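PDB 4OPF: Nrps/pks from Streptomyces albus, which forms a ketosynthase domain of the oxazolomycin assembly line and probably takes up the growing polyketide chain as a thioester. Local coordinates for residues I252-D257 / T401-V406; T158-A163 / V393-D398; G13-F18 / L85-F90; V109-R114 / V183-T188; R29-G34 / G325-N330. One frame throughout, in Å; residues are numbered along the deposited sequence.

All five contacts are largely buried, yet their chemistry follows their place in the fold. Contacts 1 and 4 are strand pairs of one mixed sheet, antiparallel in contact 1 and parallel in contact 4, and both rest on backbone hydrogen bonds. Contacts 1 and 2 adjoin, strands 401-408 and 390-396 being neighbours in the sheet; contact 2 also touches contact 4 through Ser162, and joins the probable active-site turn to the sheet by small side chains. Contact 3 sets a helix against a strand with a salt-bridge network of two buried glutamates and a partly exposed arginine. Contact 5, where helix 24-33 ends, has no direct hydrogen bond and relies on a methyl-amide contact and a water.

Contact 1: I252-D257 / T401-V406; sequences IAVNND and TNAHAV
Asn402 reaches across to both Asn255 and Asp257, and this grip closes one end of an antiparallel strand pair. With CG turned beside its own backbone N (chi1 -51°), the Asn402 amide spends both hydrogens of ND2: one goes to Asn255 OD1 at 2.9 Å, the other to Asp257 OD1 at 3.0 Å. Both acceptors lie in the Asn402 amide plane. The Asn255 amide stands steeply to it, the planes 74° apart, yet receives the bond in its own carbonyl plane, whereas the Asp257 carboxylate is met from above its plane. Asn255 ND2 in turn binds Ala270 O in helix 268-282. An alanine in place of Asn402 would probably leave Asn255 OD1 and the Asp257 carboxylate without this shared donor, and the two side chains less firmly placed.

Along the opposite face, away from Thr401, the packing is apolar. Val254 CG2 lies 4.0 Å from Ala403 CB, and Ile252 CD1 is equally far from Ala405 CB; helix 162-175 packs on Ile252, Val254 and Ala403. Between the faces run paired backbone bonds, such as Ala253 N to His404 O at 3.0 Å. Toward Thr401 the fit relaxes: a water donates to Asn255 O, accepts from Asn256 ND2 and lies 2.9 Å from Thr401 OG1, while Asn256 OD1 accepts from Gly258 N. Here Gly151 of the second subunit packs on Asn256.

The pair therefore combines apolar packing against helix 162-175 with a polar clasp on the other face, where one amide nitrogen satisfies two oxygens, one of them a carboxylate oxygen whose charge it probably helps to stabilise.

Contact 2: T158-A163 / V393-D398; sequences TACSSA and VSSFAD
Cys160 and Ser395 are brought together by contrasting torsions: SG of Cys160 sits between its backbone N and carbonyl carbon (chi1 66°), while OG of Ser395 is swung opposite its backbone N (chi1 -172°). The sulfur is thereby laid against the loop after the strand, 3.5 Å from Ala397 CA, and the hydroxyl reaches the carbonyl of Cys160. Ser395 OG comes 3.0 Å from Cys160 O in a weak hydrogen bond, and its proton may be contested, because Glu338 is a second weak partner.

Ala397 fills the corner of the turn: its methyl CB lies 3.5 Å from Thr158 O and 3.7 Å from Ser161 OG. That hydroxyl is itself held within the turn, donating to Thr158 O at 2.9 Å. On the far side of the turn Ser162 OG accepts from Thr158 N and donates to Ala159 O at 2.6 Å, bracing the chain where Ala159 takes positive phi.

A cysteine raised on a sharp turn at the start of a buried helix, here 162-175, is the hallmark of thiolase-fold condensing enzymes. The sequence around Cys160 matches the ketosynthase active-site signature, so this is probably the nucleophile, with His333 packed beside it.

Contact 3: G13-F18 / L85-F90; sequences GMSGRF and LEETLF
Glu87 reaches from its helix to Arg17 and Ser15 on the facing strand, and both of its carboxylate oxygens find donors. OE1 of Glu87 takes the hydroxyl of Ser15, whose OG lies 2.5 Å away, nearly along the C-O axis. OE2 of Glu87 takes two nitrogens from one side of the Arg17 guanidinium: NH1 at 2.7 Å, using the anti lone pair, and the longer, more bent NE bond at 3.0 Å. The grip is side-on, through NE and NH1, and both bonds end on one oxygen; the carboxylate and guanidinium planes stand 76° apart. A bend in the Glu87 chain at chi2 (-63°) curls the carboxylate back between the two strand residues.

Arg17 NH1 also serves Glu86, whose OE1 stands 2.6 Å off in an almost straight bond; the guanidinium and the Glu86 carboxylate are nearly coplanar. A water accepts from Arg17 NH2 and donates to Glu86 OE1, closing a small ring of bonds. Glu86 OE1 has a further salt bridge to Arg428, so its charge is shared by two arginines. A leucine in place of Arg17 would probably leave Glu87 OE2 buried without its two donors and Glu86 with one arginine fewer.

Phe90 borders the polar group, its CB 3.3 Å from Ser15 OG, and its ring forms a cation-pi contact with Arg423. Helix 79-95 thus lies on one side of strand 9-17, which hydrogen-bonds to strand 226-234, while Met14, a selenomethionine, on the other side of the strand, and Phe18 just past its end pack on helix 338-352.

Contact 4: V109-R114 / V183-T188; sequences VYVGGR and VVAGVT
Val183 and Val109 open a parallel strand pair within the thiolase fold, part of a beta-alpha-beta unit in which strand 153-156 leads through helix 162-175 to strand 181-188, with strand 107-112 lying between the two.

The backbone bonds form a regular zigzag. Tyr110 N donates to Val183 O, and Ala185 N to Tyr110 O at 3.0 Å; further along, Gly112 N meets Ala185 O at 2.8 Å in an almost straight bond (175°), and Val187 N meets Gly112 O.

Apolar packing is split between the faces. Val109, Val111, Val183 and Ala185 point to one face, where helices 138-147 and 79-95 lie; Val111 CG2 is 4.4 Å from Ala185 CB. Tyr110 and Val184 point to the other, under helix 162-175. The Tyr110 side chain turns beside its own backbone N (chi1 -57°), which presents the ring edge to the Val183 carbonyl, CD2 being 3.8 Å from Val183 O. The glycines Gly112 and Gly186 keep that face low, and Ser162 of the helix start packs on Gly112.

Beyond the last direct bond a water takes over, accepting from Arg114 N at 2.8 Å and donating to Val187 O at 2.6 Å.

Contact 5: R29-G34 / G325-N330; sequences RLLSEG and GSVKPN
Leu31 and Asn330 meet where helix 24-33 ends in a Schellman motif, and the short helix 328-331 lies beside that end. Gly34, with positive phi (75°), is the C-prime residue of the motif: its N returns to Leu31 O at 3.2 Å, and Arg35 N to Leu30 O.

The two principal side chains cross at about a right angle. With its CG beside the backbone N (chi1 -64°), Leu31 sends the CD2 methyl over the flat face of the Asn330 amide. CD2 of Leu31 hovers above the carbonyl carbon, 3.8 Å from Asn330 CG, and is equally far from ND2. The methyl therefore covers the group without competing for its polar edge, which stays available to other partners. Asn330 ND2 uses that edge to donate to Arg35 O, binding the amide to the chain just past the Schellman turn.

Around this pair the packing is looser. The same Leu31 methyl approaches Val327 CG1 at 4.4 Å, and Leu30 CD2 comes within 4.4 Å of Asn330 CB. Lys345 of helix 338-352 lies alongside both Leu31 and Val327. The partner segment is set in place at its own start: Ser326 OG accepts from Lys328 N at 3.1 Å, a capping bond that leads into helix 328-331. Pro329 O takes the hydroxyl of Ser36, so the chain beyond Gly34 is tied to this helix too.

Between the segments no direct hydrogen bond forms; instead a water accepts from Asn330 ND2 at 3.0 Å and stands 2.7 Å from Leu31 O.

Contact 1: I252-D257 / T401-V406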
# COMPACT_ATOMS: atom_id res chain seq x y z
N ILE A 252 -9.73 -10.86 4.18
CA ILE A 252 -8.29 -10.92 3.91
C ILE A 252 -7.54 -10.22 5.02
O ILE A 252 -8.02 -9.19 5.52
CB ILE A 252 -7.95 -10.41 2.52
CG1 ILE A 252 -6.44 -10.44 2.35
CG2 ILE A 252 -8.49 -9.01 2.31
CD1 ILE A 252 -6.04 -10.43 0.95
N ALA A 253 -6.41 -10.79 5.46
CA ALA A 253 -5.62 -10.21 6.50
C ALA A 253 -4.16 -10.31 6.14
O ALA A 253 -3.77 -11.21 5.40
CB ALA A 253 -5.84 -10.92 7.79
N VAL A 254 -3.36 -9.37 6.67
CA VAL A 254 -1.94 -9.28 6.44
C VAL A 254 -1.30 -9.01 7.78
O VAL A 254 -1.80 -8.23 8.55
CB VAL A 254 -1.61 -8.17 5.46
CG1 VAL A 254 -0.10 -7.92 5.34
CG2 VAL A 254 -2.18 -8.51 4.10
N ASN A 255 -0.14 -9.59 8.04
CA ASN A 255 0.61 -9.23 9.24
C ASN A 255 2.09 -9.44 8.94
O ASN A 255 2.48 -9.62 7.77
CB ASN A 255 0.10 -9.99 10.50
CG ASN A 255 0.51 -11.48 10.53
OD1 ASN A 255 1.31 -11.93 9.74
ND2 ASN A 255 -0.02 -12.20 11.48
N ASN A 256 2.91 -9.33 9.96
CA ASN A 256 4.35 -9.46 9.82
C ASN A 256 4.87 -10.38 10.92
O ASN A 256 4.44 -10.30 12.06
CB ASN A 256 5.04 -8.11 10.00
CG ASN A 256 6.42 -8.10 9.43
OD1 ASN A 256 7.39 -8.31 10.13
ND2 ASN A 256 6.52 -7.86 8.13
N ASP A 257 5.89 -11.17 10.58
CA ASP A 257 6.55 -12.01 11.55
C ASP A 257 7.22 -11.23 12.68
O ASP A 257 7.56 -11.78 13.73
CB ASP A 257 7.66 -12.79 10.87
CG ASP A 257 7.15 -13.90 10.01
OD1 ASP A 257 6.01 -14.34 10.23
OD2 ASP A 257 7.92 -14.32 9.10
N THR A 401 6.41 -10.90 5.71
CA THR A 401 4.98 -10.60 5.44
C THR A 401 4.14 -11.88 5.26
O THR A 401 4.50 -12.72 4.47
CB THR A 401 4.82 -9.74 4.17
OG1 THR A 401 5.41 -8.44 4.38
CG2 THR A 401 3.38 -9.48 3.85
N ASN A 402 3.02 -12.01 5.97
CA ASN A 402 2.08 -13.05 5.76
C ASN A 402 0.74 -12.50 5.37
O ASN A 402 0.31 -11.42 5.85
CB ASN A 402 1.87 -13.82 7.06
CG ASN A 402 3.15 -14.25 7.69
OD1 ASN A 402 3.91 -15.01 7.11
ND2 ASN A 402 3.40 -13.78 8.88
N ALA A 403 0.03 -13.27 4.55
CA ALA A 403 -1.28 -12.90 4.11
C ALA A 403 -2.15 -14.12 3.97
O ALA A 403 -1.64 -15.19 3.62
CB ALA A 403 -1.17 -12.18 2.80
N HIS A 404 -3.46 -13.95 4.19
CA HIS A 404 -4.40 -15.05 4.08
C HIS A 404 -5.75 -14.50 3.68
O HIS A 404 -6.22 -13.52 4.22
CB HIS A 404 -4.48 -15.76 5.44
CG HIS A 404 -5.26 -17.04 5.45
ND1 HIS A 404 -4.75 -18.24 5.01
CD2 HIS A 404 -6.49 -17.33 5.95
CE1 HIS A 404 -5.65 -19.19 5.17
NE2 HIS A 404 -6.70 -18.68 5.77
N ALA A 405 -6.37 -15.14 2.69
CA ALA A 405 -7.64 -14.68 2.17
C ALA A 405 -8.64 -15.83 2.20
O ALA A 405 -8.27 -16.98 1.93
CB ALA A 405 -7.46 -14.19 0.75
N VAL A 406 -9.89 -15.48 2.47
CA VAL A 406 -11.02 -16.41 2.49
C VAL A 406 -12.02 -16.01 1.41
O VAL A 406 -12.45 -14.87 1.36
CB VAL A 406 -11.72 -16.39 3.87
CG1 VAL A 406 -12.91 -17.32 3.91
CG2 VAL A 406 -10.74 -16.82 4.95
O HOH W 1 3.87 -7.38 6.65

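Contact 2: T158-A163 / V393-D398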
# COMPACT_ATOMS: atom_id res chain seq x y z
N THR A 158 6.31 -7.47 -1.76
CA THR A 158 6.56 -8.22 -0.53
C THR A 158 6.78 -9.66 -0.95
O THR A 158 6.33 -10.60 -0.30
CB THR A 158 5.38 -8.14 0.47
OG1 THR A 158 4.17 -8.50 -0.17
CG2 THR A 158 5.20 -6.76 1.07
N ALA A 159 7.51 -9.82 -2.05
CA ALA A 159 7.91 -11.13 -2.60
C ALA A 159 6.68 -11.95 -2.90
O ALA A 159 5.74 -11.43 -3.57
CB ALA A 159 8.89 -11.84 -1.66
N CYS A 160 6.59 -13.18 -2.39
CA CYS A 160 5.53 -14.09 -2.84
C CYS A 160 4.16 -13.67 -2.37
O CYS A 160 3.14 -14.05 -2.98
CB CYS A 160 5.83 -15.54 -2.40
SG CYS A 160 5.80 -15.77 -0.60
N SER A 161 4.10 -12.86 -1.31
CA SER A 161 2.81 -12.37 -0.82
C SER A 161 2.34 -11.06 -1.49
O SER A 161 1.27 -10.60 -1.18
CB SER A 161 2.84 -12.19 0.69
OG SER A 161 3.86 -11.28 1.02
N SER A 162 3.07 -10.55 -2.46
CA SER A 162 2.80 -9.22 -3.04
C SER A 162 1.36 -9.09 -3.55
O SER A 162 0.71 -8.10 -3.27
CB SER A 162 3.72 -8.93 -4.18
OG SER A 162 5.07 -8.90 -3.75
N ALA A 163 0.88 -10.07 -4.28
CA ALA A 163 -0.47 -9.97 -4.86
C ALA A 163 -1.59 -10.04 -3.82
O ALA A 163 -2.63 -9.39 -3.98
CB ALA A 163 -0.71 -11.04 -5.92
N VAL A 393 -6.56 -19.04 0.88
CA VAL A 393 -5.30 -18.93 0.20
C VAL A 393 -4.32 -18.25 1.11
O VAL A 393 -4.61 -17.24 1.68
CB VAL A 393 -5.40 -18.10 -1.07
CG1 VAL A 393 -4.07 -18.16 -1.84
CG2 VAL A 393 -6.45 -18.64 -2.00
N SER A 394 -3.13 -18.82 1.24
CA SER A 394 -2.11 -18.30 2.09
C SER A 394 -0.90 -17.93 1.31
O SER A 394 -0.53 -18.62 0.36
CB SER A 394 -1.67 -19.38 3.04
OG SER A 394 -2.69 -19.62 4.00
N SER A 395 -0.22 -16.89 1.77
CA SER A 395 1.11 -16.60 1.28
C SER A 395 1.97 -16.03 2.38
O SER A 395 1.66 -14.97 2.90
CB SER A 395 0.97 -15.58 0.13
OG SER A 395 2.23 -15.42 -0.48
N PHE A 396 3.04 -16.73 2.76
CA PHE A 396 3.87 -16.39 3.88
C PHE A 396 5.27 -16.22 3.30
O PHE A 396 5.89 -17.18 2.90
CB PHE A 396 3.89 -17.49 4.90
CG PHE A 396 2.55 -17.97 5.38
CD1 PHE A 396 1.45 -17.15 5.47
CD2 PHE A 396 2.43 -19.26 5.81
CE1 PHE A 396 0.25 -17.62 5.98
CE2 PHE A 396 1.25 -19.73 6.29
CZ PHE A 396 0.16 -18.93 6.38
N ALA A 397 5.73 -14.99 3.20
CA ALA A 397 6.96 -14.66 2.51
C ALA A 397 8.13 -14.66 3.45
O ALA A 397 8.01 -14.26 4.58
CB ALA A 397 6.81 -13.29 1.87
N ASP A 398 9.29 -15.08 2.96
CA ASP A 398 10.55 -15.00 3.71
C ASP A 398 10.87 -13.63 4.31
O ASP A 398 11.26 -13.55 5.49
CB ASP A 398 11.73 -15.48 2.83
CG ASP A 398 11.86 -17.01 2.81
OD1 ASP A 398 11.23 -17.70 3.67
OD2 ASP A 398 12.59 -17.52 1.93

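Contact 3: G13-F18 / L85-F90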
# COMPACT_ATOMS: atom_id res chain seq x y z
N GLY A 13 -14.41 -9.99 -12.79
CA GLY A 13 -13.72 -10.33 -13.99
C GLY A 13 -12.30 -10.74 -13.69
O GLY A 13 -11.73 -10.33 -12.67
N MSE A 14 -11.73 -11.57 -14.56
CA MSE A 14 -10.40 -12.05 -14.33
C MSE A 14 -9.76 -12.52 -15.59
O MSE A 14 -10.43 -12.98 -16.49
CB MSE A 14 -10.40 -13.19 -13.32
CG MSE A 14 -11.33 -14.33 -13.76
SE MSE A 14 -11.55 -15.70 -12.29
CE MSE A 14 -10.11 -15.22 -11.25
N SER A 15 -8.45 -12.45 -15.60
CA SER A 15 -7.64 -12.94 -16.68
C SER A 15 -6.32 -13.33 -16.12
O SER A 15 -5.91 -12.89 -15.03
CB SER A 15 -7.39 -11.87 -17.71
OG SER A 15 -6.86 -12.50 -18.89
N GLY A 16 -5.60 -14.14 -16.85
CA GLY A 16 -4.23 -14.50 -16.46
C GLY A 16 -3.51 -15.41 -17.44
O GLY A 16 -4.11 -15.90 -18.38
N ARG A 17 -2.23 -15.63 -17.18
CA ARG A 17 -1.36 -16.37 -18.06
C ARG A 17 -0.29 -16.98 -17.21
O ARG A 17 0.32 -16.29 -16.44
CB ARG A 17 -0.74 -15.38 -19.06
CG ARG A 17 -0.17 -16.01 -20.25
CD ARG A 17 0.36 -15.03 -21.31
NE ARG A 17 -0.53 -13.88 -21.51
CZ ARG A 17 -0.34 -12.93 -22.46
NH1 ARG A 17 -1.17 -11.91 -22.58
NH2 ARG A 17 0.70 -13.03 -23.32
N PHE A 18 -0.06 -18.29 -17.33
CA PHE A 18 0.91 -19.01 -16.49
C PHE A 18 1.61 -20.06 -17.32
O PHE A 18 1.18 -20.34 -18.43
CB PHE A 18 0.15 -19.67 -15.32
CG PHE A 18 -0.53 -18.68 -14.42
CD1 PHE A 18 0.20 -17.93 -13.55
CD2 PHE A 18 -1.88 -18.47 -14.51
CE1 PHE A 18 -0.40 -16.97 -12.75
CE2 PHE A 18 -2.50 -17.53 -13.71
CZ PHE A 18 -1.76 -16.76 -12.83
N LEU A 85 -0.72 -4.55 -19.21
CA LEU A 85 -1.68 -3.83 -20.06
C LEU A 85 -2.61 -4.80 -20.83
O LEU A 85 -3.83 -4.62 -20.84
CB LEU A 85 -0.95 -2.92 -21.07
CG LEU A 85 -0.38 -1.64 -20.44
CD1 LEU A 85 0.58 -0.97 -21.40
CD2 LEU A 85 -1.52 -0.67 -20.16
N GLU A 86 -2.03 -5.82 -21.43
CA GLU A 86 -2.81 -6.85 -22.14
C GLU A 86 -3.73 -7.55 -21.19
O GLU A 86 -4.91 -7.71 -21.47
CB GLU A 86 -1.97 -7.96 -22.79
CG GLU A 86 -1.25 -7.60 -24.01
CD GLU A 86 -0.62 -8.80 -24.75
OE1 GLU A 86 -0.73 -9.99 -24.31
OE2 GLU A 86 0.01 -8.53 -25.80
N GLU A 87 -3.18 -8.05 -20.11
CA GLU A 87 -4.02 -8.85 -19.22
C GLU A 87 -5.10 -8.04 -18.53
O GLU A 87 -6.14 -8.57 -18.21
CB GLU A 87 -3.20 -9.56 -18.18
CG GLU A 87 -2.38 -10.66 -18.78
CD GLU A 87 -3.25 -11.77 -19.42
OE1 GLU A 87 -4.35 -12.15 -18.91
OE2 GLU A 87 -2.80 -12.25 -20.45
N THR A 88 -4.84 -6.76 -18.24
CA THR A 88 -5.89 -5.92 -17.66
C THR A 88 -6.98 -5.73 -18.71
O THR A 88 -8.16 -5.86 -18.36
CB THR A 88 -5.33 -4.59 -17.17
OG1 THR A 88 -4.33 -4.85 -16.17
CG2 THR A 88 -6.44 -3.69 -16.64
N LEU A 89 -6.62 -5.45 -19.96
CA LEU A 89 -7.61 -5.40 -21.01
C LEU A 89 -8.43 -6.69 -21.06
O LEU A 89 -9.66 -6.62 -21.17
CB LEU A 89 -6.98 -5.13 -22.36
CG LEU A 89 -7.94 -5.16 -23.54
CD1 LEU A 89 -9.03 -4.08 -23.46
CD2 LEU A 89 -7.12 -5.02 -24.79
N PHE A 90 -7.78 -7.84 -20.96
CA PHE A 90 -8.49 -9.09 -21.03
C PHE A 90 -9.38 -9.32 -19.81
O PHE A 90 -10.44 -9.95 -19.92
CB PHE A 90 -7.54 -10.28 -21.22
CG PHE A 90 -6.72 -10.26 -22.50
CD1 PHE A 90 -7.09 -9.52 -23.59
CD2 PHE A 90 -5.55 -10.97 -22.56
CE1 PHE A 90 -6.30 -9.49 -24.75
CE2 PHE A 90 -4.75 -10.96 -23.72
CZ PHE A 90 -5.14 -10.22 -24.81
O HOH W 2 1.88 -10.94 -25.04

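Contact 4: V109-R114 / V183-T188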
# COMPACT_ATOMS: atom_id res chain seq x y z
N VAL A 109 -5.99 0.76 -8.65
CA VAL A 109 -5.12 -0.20 -9.25
C VAL A 109 -4.07 -0.59 -8.21
O VAL A 109 -3.35 0.24 -7.67
CB VAL A 109 -4.41 0.41 -10.44
CG1 VAL A 109 -3.39 -0.54 -11.07
CG2 VAL A 109 -5.42 0.82 -11.48
N TYR A 110 -3.97 -1.88 -7.93
CA TYR A 110 -3.11 -2.41 -6.90
C TYR A 110 -2.34 -3.56 -7.49
O TYR A 110 -2.93 -4.59 -7.84
CB TYR A 110 -3.95 -2.88 -5.70
CG TYR A 110 -4.80 -1.75 -5.15
CD1 TYR A 110 -4.29 -0.84 -4.24
CD2 TYR A 110 -6.04 -1.52 -5.66
CE1 TYR A 110 -5.08 0.22 -3.77
CE2 TYR A 110 -6.83 -0.48 -5.19
CZ TYR A 110 -6.34 0.39 -4.26
OH TYR A 110 -7.13 1.43 -3.82
N VAL A 111 -1.03 -3.39 -7.65
CA VAL A 111 -0.22 -4.38 -8.33
C VAL A 111 0.83 -4.97 -7.45
O VAL A 111 1.54 -4.23 -6.77
CB VAL A 111 0.52 -3.75 -9.54
CG1 VAL A 111 1.45 -4.72 -10.25
CG2 VAL A 111 -0.50 -3.21 -10.52
N GLY A 112 0.94 -6.30 -7.45
CA GLY A 112 2.04 -6.96 -6.79
C GLY A 112 3.09 -7.28 -7.83
O GLY A 112 2.83 -7.98 -8.79
N GLY A 113 4.27 -6.77 -7.65
CA GLY A 113 5.28 -6.96 -8.64
C GLY A 113 6.55 -6.21 -8.32
O GLY A 113 6.57 -5.30 -7.49
N ARG A 114 7.62 -6.65 -8.94
CA ARG A 114 8.94 -6.11 -8.67
C ARG A 114 9.36 -5.29 -9.86
O ARG A 114 9.47 -5.79 -10.96
CB ARG A 114 9.96 -7.25 -8.45
CG ARG A 114 11.40 -6.76 -8.20
CD ARG A 114 12.28 -7.82 -7.53
NE ARG A 114 11.78 -8.14 -6.16
CZ ARG A 114 11.12 -9.25 -5.78
NH1 ARG A 114 10.83 -10.23 -6.65
NH2 ARG A 114 10.72 -9.39 -4.51
N VAL A 183 -8.74 -2.86 -9.60
CA VAL A 183 -8.00 -3.81 -10.36
C VAL A 183 -6.89 -4.31 -9.43
O VAL A 183 -6.15 -3.49 -8.85
CB VAL A 183 -7.34 -3.12 -11.57
CG1 VAL A 183 -6.37 -4.04 -12.25
CG2 VAL A 183 -8.37 -2.62 -12.56
N VAL A 184 -6.73 -5.61 -9.31
CA VAL A 184 -5.67 -6.21 -8.50
C VAL A 184 -4.92 -7.16 -9.41
O VAL A 184 -5.52 -7.98 -10.08
CB VAL A 184 -6.28 -6.98 -7.33
CG1 VAL A 184 -5.26 -7.78 -6.53
CG2 VAL A 184 -6.92 -6.01 -6.39
N ALA A 185 -3.60 -7.08 -9.43
CA ALA A 185 -2.82 -7.90 -10.30
C ALA A 185 -1.57 -8.36 -9.59
O ALA A 185 -1.10 -7.73 -8.66
CB ALA A 185 -2.35 -7.10 -11.51
N GLY A 186 -0.99 -9.40 -10.14
CA GLY A 186 0.35 -9.84 -9.78
C GLY A 186 1.06 -10.18 -11.06
O GLY A 186 0.44 -10.73 -11.97
N VAL A 187 2.35 -9.90 -11.11
CA VAL A 187 3.11 -10.16 -12.31
C VAL A 187 4.56 -10.50 -11.96
O VAL A 187 5.16 -9.91 -11.07
CB VAL A 187 3.09 -8.93 -13.28
CG1 VAL A 187 3.81 -7.72 -12.70
CG2 VAL A 187 3.69 -9.26 -14.62
N THR A 188 5.12 -11.47 -12.69
CA THR A 188 6.56 -11.75 -12.67
C THR A 188 6.99 -12.23 -14.01
O THR A 188 6.41 -13.15 -14.54
CB THR A 188 6.93 -12.89 -11.69
OG1 THR A 188 6.66 -12.48 -10.36
CG2 THR A 188 8.42 -13.25 -11.81
O HOH W 3 7.54 -8.92 -10.66

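Contact 5: R29-G34 / G325-N330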
# COMPACT_ATOMS: atom_id res chain seq x y z
N ARG A 29 -7.74 -26.25 -17.37
CA ARG A 29 -7.41 -27.57 -17.90
C ARG A 29 -6.13 -28.12 -17.28
O ARG A 29 -6.11 -29.29 -16.87
CB ARG A 29 -7.31 -27.60 -19.44
CG ARG A 29 -8.70 -27.57 -20.11
CD ARG A 29 -8.70 -27.77 -21.61
NE ARG A 29 -7.79 -26.87 -22.34
CZ ARG A 29 -8.11 -25.64 -22.79
NH1 ARG A 29 -7.20 -24.91 -23.46
NH2 ARG A 29 -9.33 -25.10 -22.56
N LEU A 30 -5.09 -27.30 -17.21
CA LEU A 30 -3.85 -27.73 -16.61
C LEU A 30 -4.09 -28.23 -15.17
O LEU A 30 -3.62 -29.34 -14.79
CB LEU A 30 -2.84 -26.58 -16.59
CG LEU A 30 -1.49 -26.85 -15.95
CD1 LEU A 30 -0.53 -27.44 -16.94
CD2 LEU A 30 -0.83 -25.63 -15.40
N LEU A 31 -4.79 -27.43 -14.37
CA LEU A 31 -4.94 -27.75 -12.96
C LEU A 31 -5.89 -28.91 -12.73
O LEU A 31 -5.62 -29.78 -11.89
CB LEU A 31 -5.47 -26.58 -12.21
CG LEU A 31 -4.53 -25.38 -12.21
CD1 LEU A 31 -5.19 -24.27 -11.47
CD2 LEU A 31 -3.13 -25.63 -11.68
N SER A 32 -7.00 -28.92 -13.44
CA SER A 32 -7.99 -29.93 -13.22
C SER A 32 -7.51 -31.29 -13.73
O SER A 32 -7.88 -32.28 -13.14
CB SER A 32 -9.30 -29.54 -13.87
OG SER A 32 -9.13 -29.60 -15.25
N GLU A 33 -6.68 -31.35 -14.76
CA GLU A 33 -6.11 -32.62 -15.24
C GLU A 33 -4.93 -33.09 -14.40
O GLU A 33 -4.47 -34.24 -14.49
CB GLU A 33 -5.67 -32.49 -16.69
CG GLU A 33 -6.90 -32.28 -17.52
CD GLU A 33 -6.66 -31.98 -18.97
OE1 GLU A 33 -5.50 -32.08 -19.47
OE2 GLU A 33 -7.68 -31.63 -19.60
N GLY A 34 -4.44 -32.20 -13.55
CA GLY A 34 -3.30 -32.49 -12.70
C GLY A 34 -2.00 -32.49 -13.48
O GLY A 34 -1.07 -33.22 -13.11
N GLY A 325 -3.97 -27.99 -0.88
CA GLY A 325 -3.31 -27.99 -2.15
C GLY A 325 -2.27 -26.89 -2.37
O GLY A 325 -1.93 -26.09 -1.47
N SER A 326 -1.70 -26.92 -3.57
CA SER A 326 -0.75 -25.94 -4.05
C SER A 326 -0.61 -25.97 -5.55
O SER A 326 -0.44 -27.06 -6.10
CB SER A 326 0.64 -26.28 -3.44
OG SER A 326 1.62 -25.40 -3.96
N VAL A 327 -0.47 -24.80 -6.20
CA VAL A 327 -0.21 -24.73 -7.63
C VAL A 327 1.24 -24.93 -7.96
O VAL A 327 1.59 -25.07 -9.14
CB VAL A 327 -0.56 -23.36 -8.30
CG1 VAL A 327 -2.01 -23.16 -8.27
CG2 VAL A 327 0.06 -22.17 -7.59
N LYS A 328 2.10 -24.84 -6.97
CA LYS A 328 3.53 -24.80 -7.29
C LYS A 328 4.08 -26.05 -8.00
O LYS A 328 4.91 -25.94 -8.88
CB LYS A 328 4.35 -24.52 -6.05
CG LYS A 328 4.07 -23.14 -5.50
CD LYS A 328 5.03 -22.82 -4.38
CE LYS A 328 4.56 -21.59 -3.64
NZ LYS A 328 5.53 -21.35 -2.53
N PRO A 329 3.61 -27.25 -7.64
CA PRO A 329 4.07 -28.40 -8.43
C PRO A 329 3.57 -28.35 -9.89
O PRO A 329 4.19 -28.95 -10.74
CB PRO A 329 3.45 -29.60 -7.70
CG PRO A 329 3.22 -29.09 -6.32
CD PRO A 329 2.76 -27.67 -6.53
N ASN A 330 2.49 -27.61 -10.18
CA ASN A 330 1.99 -27.49 -11.53
C ASN A 330 2.73 -26.43 -12.35
O ASN A 330 2.93 -26.62 -13.54
CB ASN A 330 0.52 -27.09 -11.53
CG ASN A 330 -0.37 -28.03 -10.70
OD1 ASN A 330 -0.44 -27.94 -9.46
ND2 ASN A 330 -1.11 -28.86 -11.39
O HOH W 4 -3.65 -29.69 -10.02